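Dye type peroxidase A (Streptomyces lividans 1326, PDB 6GZW) is a haem-containing dye-decolourising peroxidase that probably uses hydrogen peroxide to oxidise dyes and related substrates. Local coordinates at residues A47-R52 and G124-Q129. Sequence-based numbering, arbitrary orientation.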
ATOM      1  N   ALA A  47     -23.921   0.445 -20.565  1.00 14.11           N
ATOM      2  CA  ALA A  47     -23.202  -0.039 -21.739  1.00 14.70           C
ATOM      3  C   ALA A  47     -22.088   0.929 -22.140  1.00 14.99           C
ATOM      4  O   ALA A  47     -20.954   0.526 -22.365  1.00 15.59           O
ATOM      5  CB  ALA A  47     -24.166  -0.285 -22.900  1.00 15.11           C
ATOM      6  N   ALA A  48     -22.400   2.224 -22.174  1.00 15.37           N
ATOM      7  CA  ALA A  48     -21.397   3.248 -22.450  1.00 14.46           C
ATOM      8  C   ALA A  48     -20.251   3.267 -21.410  1.00 13.57           C
ATOM      9  O   ALA A  48     -19.098   3.480 -21.768  1.00 13.37           O
ATOM     10  CB  ALA A  48     -22.046   4.623 -22.542  1.00 15.35           C
ATOM     11  N   LEU A  49     -20.580   3.008 -20.143  1.00 14.15           N
ATOM     12  CA  LEU A  49     -19.581   2.967 -19.080  1.00 13.43           C
ATOM     13  C   LEU A  49     -18.611   1.794 -19.259  1.00 14.02           C
ATOM     14  O   LEU A  49     -17.407   1.968 -19.159  1.00 13.14           O
ATOM     15  CB  LEU A  49     -20.262   2.903 -17.710  1.00 13.91           C
ATOM     16  CG  LEU A  49     -19.347   2.662 -16.497  1.00 12.90           C
ATOM     17  CD1 LEU A  49     -18.327   3.777 -16.385  1.00 13.44           C
ATOM     18  CD2 LEU A  49     -20.174   2.657 -15.241  1.00 14.14           C
ATOM     19  N   LEU A  50     -19.143   0.611 -19.548  1.00 14.60           N
ATOM     20  CA  LEU A  50     -18.284  -0.544 -19.785  1.00 14.78           C
ATOM     21  C   LEU A  50     -17.430  -0.354 -21.051  1.00 14.80           C
ATOM     22  O   LEU A  50     -16.299  -0.809 -21.091  1.00 14.36           O
ATOM     23  CB  LEU A  50     -19.080  -1.858 -19.837  1.00 14.59           C
ATOM     24  CG  LEU A  50     -19.282  -2.626 -18.524  1.00 15.65           C
ATOM     25  CD1 LEU A  50     -17.976  -3.231 -18.018  1.00 15.80           C
ATOM     26  CD2 LEU A  50     -19.933  -1.749 -17.462  1.00 15.65           C
ATOM     27  N   ARG A  51     -17.955   0.323 -22.078  1.00 16.75           N
ATOM     28  CA  ARG A  51     -17.111   0.719 -23.223  1.00 18.28           C
ATOM     29  C   ARG A  51     -15.928   1.599 -22.811  1.00 17.44           C
ATOM     30  O   ARG A  51     -14.775   1.333 -23.192  1.00 18.92           O
ATOM     31  CB  ARG A  51     -17.918   1.436 -24.339  1.00 22.14           C
ATOM     32  CG  ARG A  51     -18.492   0.493 -25.372  1.00 25.92           C
ATOM     33  CD  ARG A  51     -19.059   1.182 -26.631  1.00 28.25           C
ATOM     34  NE  ARG A  51     -20.172   2.132 -26.393  1.00 34.29           N
ATOM     35  CZ  ARG A  51     -21.433   1.847 -26.009  1.00 34.28           C
ATOM     36  NH1 ARG A  51     -21.841   0.602 -25.762  1.00 35.15           N
ATOM     37  NH2 ARG A  51     -22.315   2.842 -25.857  1.00 35.23           N
ATOM     38  N   ARG A  52     -16.210   2.657 -22.044  1.00 16.27           N
ATOM     39  CA  ARG A  52     -15.170   3.557 -21.552  1.00 16.42           C
ATOM     40  C   ARG A  52     -14.163   2.756 -20.736  1.00 15.14           C
ATOM     41  O   ARG A  52     -12.956   2.837 -20.959  1.00 15.44           O
ATOM     42  CB  ARG A  52     -15.727   4.680 -20.658  1.00 17.09           C
ATOM     43  CG  ARG A  52     -16.355   5.826 -21.396  1.00 18.39           C
ATOM     44  CD  ARG A  52     -16.559   7.057 -20.526  1.00 17.88           C
ATOM     45  NE  ARG A  52     -17.420   6.913 -19.336  1.00 17.54           N
ATOM     46  CZ  ARG A  52     -18.755   6.835 -19.334  1.00 16.52           C
ATOM     47  NH1 ARG A  52     -19.471   6.802 -20.479  1.00 16.18           N
ATOM     48  NH2 ARG A  52     -19.391   6.790 -18.179  1.00 16.31           N
ATOM     49  N   GLY A 124     -22.936  -4.073  -4.249  1.00 13.75           N
ATOM     50  CA  GLY A 124     -22.756  -3.022  -5.254  1.00 13.45           C
ATOM     51  C   GLY A 124     -23.237  -3.467  -6.604  1.00 13.99           C
ATOM     52  O   GLY A 124     -23.263  -4.656  -6.900  1.00 14.77           O
ATOM     53  N   ASP A 125     -23.608  -2.493  -7.442  1.00 14.13           N
ATOM     54  CA  ASP A 125     -24.007  -2.822  -8.816  1.00 14.05           C
ATOM     55  C   ASP A 125     -22.861  -3.349  -9.659  1.00 13.56           C
ATOM     56  O   ASP A 125     -23.064  -4.288 -10.467  1.00 14.64           O
ATOM     57  CB  ASP A 125     -24.611  -1.603  -9.528  1.00 14.59           C
ATOM     58  CG  ASP A 125     -25.936  -1.104  -8.900  1.00 14.98           C
ATOM     59  OD1 ASP A 125     -26.703  -1.913  -8.290  1.00 15.23           O
ATOM     60  OD2 ASP A 125     -26.188   0.138  -9.020  1.00 14.90           O
ATOM     61  N   LEU A 126     -21.667  -2.749  -9.500  1.00 12.54           N
ATOM     62  CA  LEU A 126     -20.519  -3.022 -10.358  1.00 13.00           C
ATOM     63  C   LEU A 126     -19.268  -3.182  -9.516  1.00 13.43           C
ATOM     64  O   LEU A 126     -19.103  -2.456  -8.530  1.00 13.89           O
ATOM     65  CB  LEU A 126     -20.290  -1.877 -11.339  1.00 13.31           C
ATOM     66  CG  LEU A 126     -21.368  -1.685 -12.405  1.00 13.69           C
ATOM     67  CD1 LEU A 126     -21.225  -0.318 -13.037  1.00 14.10           C
ATOM     68  CD2 LEU A 126     -21.302  -2.797 -13.451  1.00 14.70           C
ATOM     69  N   TRP A 127     -18.384  -4.076  -9.924  1.00 12.91           N
ATOM     70  CA  TRP A 127     -17.108  -4.273  -9.214  1.00 12.15           C
ATOM     71  C   TRP A 127     -15.961  -4.171 -10.189  1.00 12.12           C
ATOM     72  O   TRP A 127     -16.050  -4.655 -11.307  1.00 11.94           O
ATOM     73  CB  TRP A 127     -17.142  -5.652  -8.577  1.00 12.11           C
ATOM     74  CG  TRP A 127     -15.916  -6.107  -7.837  1.00 11.99           C
ATOM     75  CD1 TRP A 127     -15.481  -5.706  -6.585  1.00 12.19           C
ATOM     76  CD2 TRP A 127     -14.981  -7.089  -8.293  1.00 12.43           C
ATOM     77  NE1 TRP A 127     -14.355  -6.407  -6.250  1.00 12.45           N
ATOM     78  CE2 TRP A 127     -14.023  -7.262  -7.269  1.00 12.16           C
ATOM     79  CE3 TRP A 127     -14.880  -7.872  -9.458  1.00 12.36           C
ATOM     80  CZ2 TRP A 127     -12.957  -8.181  -7.382  1.00 12.91           C
ATOM     81  CZ3 TRP A 127     -13.805  -8.776  -9.584  1.00 12.58           C
ATOM     82  CH2 TRP A 127     -12.873  -8.939  -8.543  1.00 12.09           C
ATOM     83  N   VAL A 128     -14.870  -3.508  -9.773  1.00 11.70           N
ATOM     84  CA  VAL A 128     -13.642  -3.515 -10.544  1.00 11.25           C
ATOM     85  C   VAL A 128     -12.490  -3.924  -9.650  1.00 12.16           C
ATOM     86  O   VAL A 128     -12.380  -3.425  -8.510  1.00 10.83           O
ATOM     87  CB  VAL A 128     -13.328  -2.118 -11.147  1.00 11.64           C
ATOM     88  CG1 VAL A 128     -12.141  -2.228 -12.096  1.00 11.98           C
ATOM     89  CG2 VAL A 128     -14.553  -1.565 -11.848  1.00 11.78           C
ATOM     90  N   GLN A 129     -11.643  -4.822 -10.168  1.00 11.69           N
ATOM     91  CA  GLN A 129     -10.407  -5.224  -9.501  1.00 11.75           C
ATOM     92  C   GLN A 129      -9.224  -4.701 -10.286  1.00 11.34           C
ATOM     93  O   GLN A 129      -9.052  -4.999 -11.472  1.00 11.32           O
ATOM     94  CB  GLN A 129     -10.328  -6.751  -9.405  1.00 11.78           C
ATOM     95  CG  GLN A 129      -9.015  -7.304  -8.837  1.00 12.01           C
ATOM     96  CD  GLN A 129      -8.973  -8.810  -8.925  1.00 12.92           C
ATOM     97  OE1 GLN A 129      -8.915  -9.380 -10.031  1.00 12.87           O
ATOM     98  NE2 GLN A 129      -9.018  -9.466  -7.785  1.00 11.97           N
TER
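Leu126 reaches from the start of its strand to helix residues Leu49 and Leu50, and its two methyl branches divide the work. CD1 meets the methyl CD2 of Leu49 tip to tip, at 3.8 Å. The other branch, CD2, turns to Leu50 and approaches CD2 of that residue more loosely, at 4.4 Å. The isopropyl end of Leu126 is thus forked between two consecutive leucines of the helix.

Those two leucines arrive differently. In Leu49, CG stands anti to the backbone N (chi1 172°) and CD2 continues the extended line away from CA, which makes that methyl the foremost point of the side chain; CD1 is turned aside. Leu50 sets out at more of a slant, and it is the end of the side chain that closes on the strand, with CD2 leading and CD1 lying farther back. Backbones stay well apart: the nearest CA pair, Leu50 CA to Leu126 CA, is 10.0 Å. Only methyl groups bridge this spacing, and the joint is small, wholly apolar and buried, with about 89 Å² covered on both sides together.

Just before Leu126, Asp125 forms a classic beta bulge with it opposite Phe35, and its carboxylate is held by a salt bridge to Arg95 and by hydrogen bonds to Ser91 and the backbone N of Leu37. Phe88 of strand 83-89 touches both Leu50 and Leu126, widening the apolar layer, while Tyr369 packs against Leu50 from a loop. Helix 43-61 lies over one face of the antiparallel sheet in the N-terminal, ferredoxin-like half of the peroxidase, where strand 126-132 runs between strands 29-37 and 83-89.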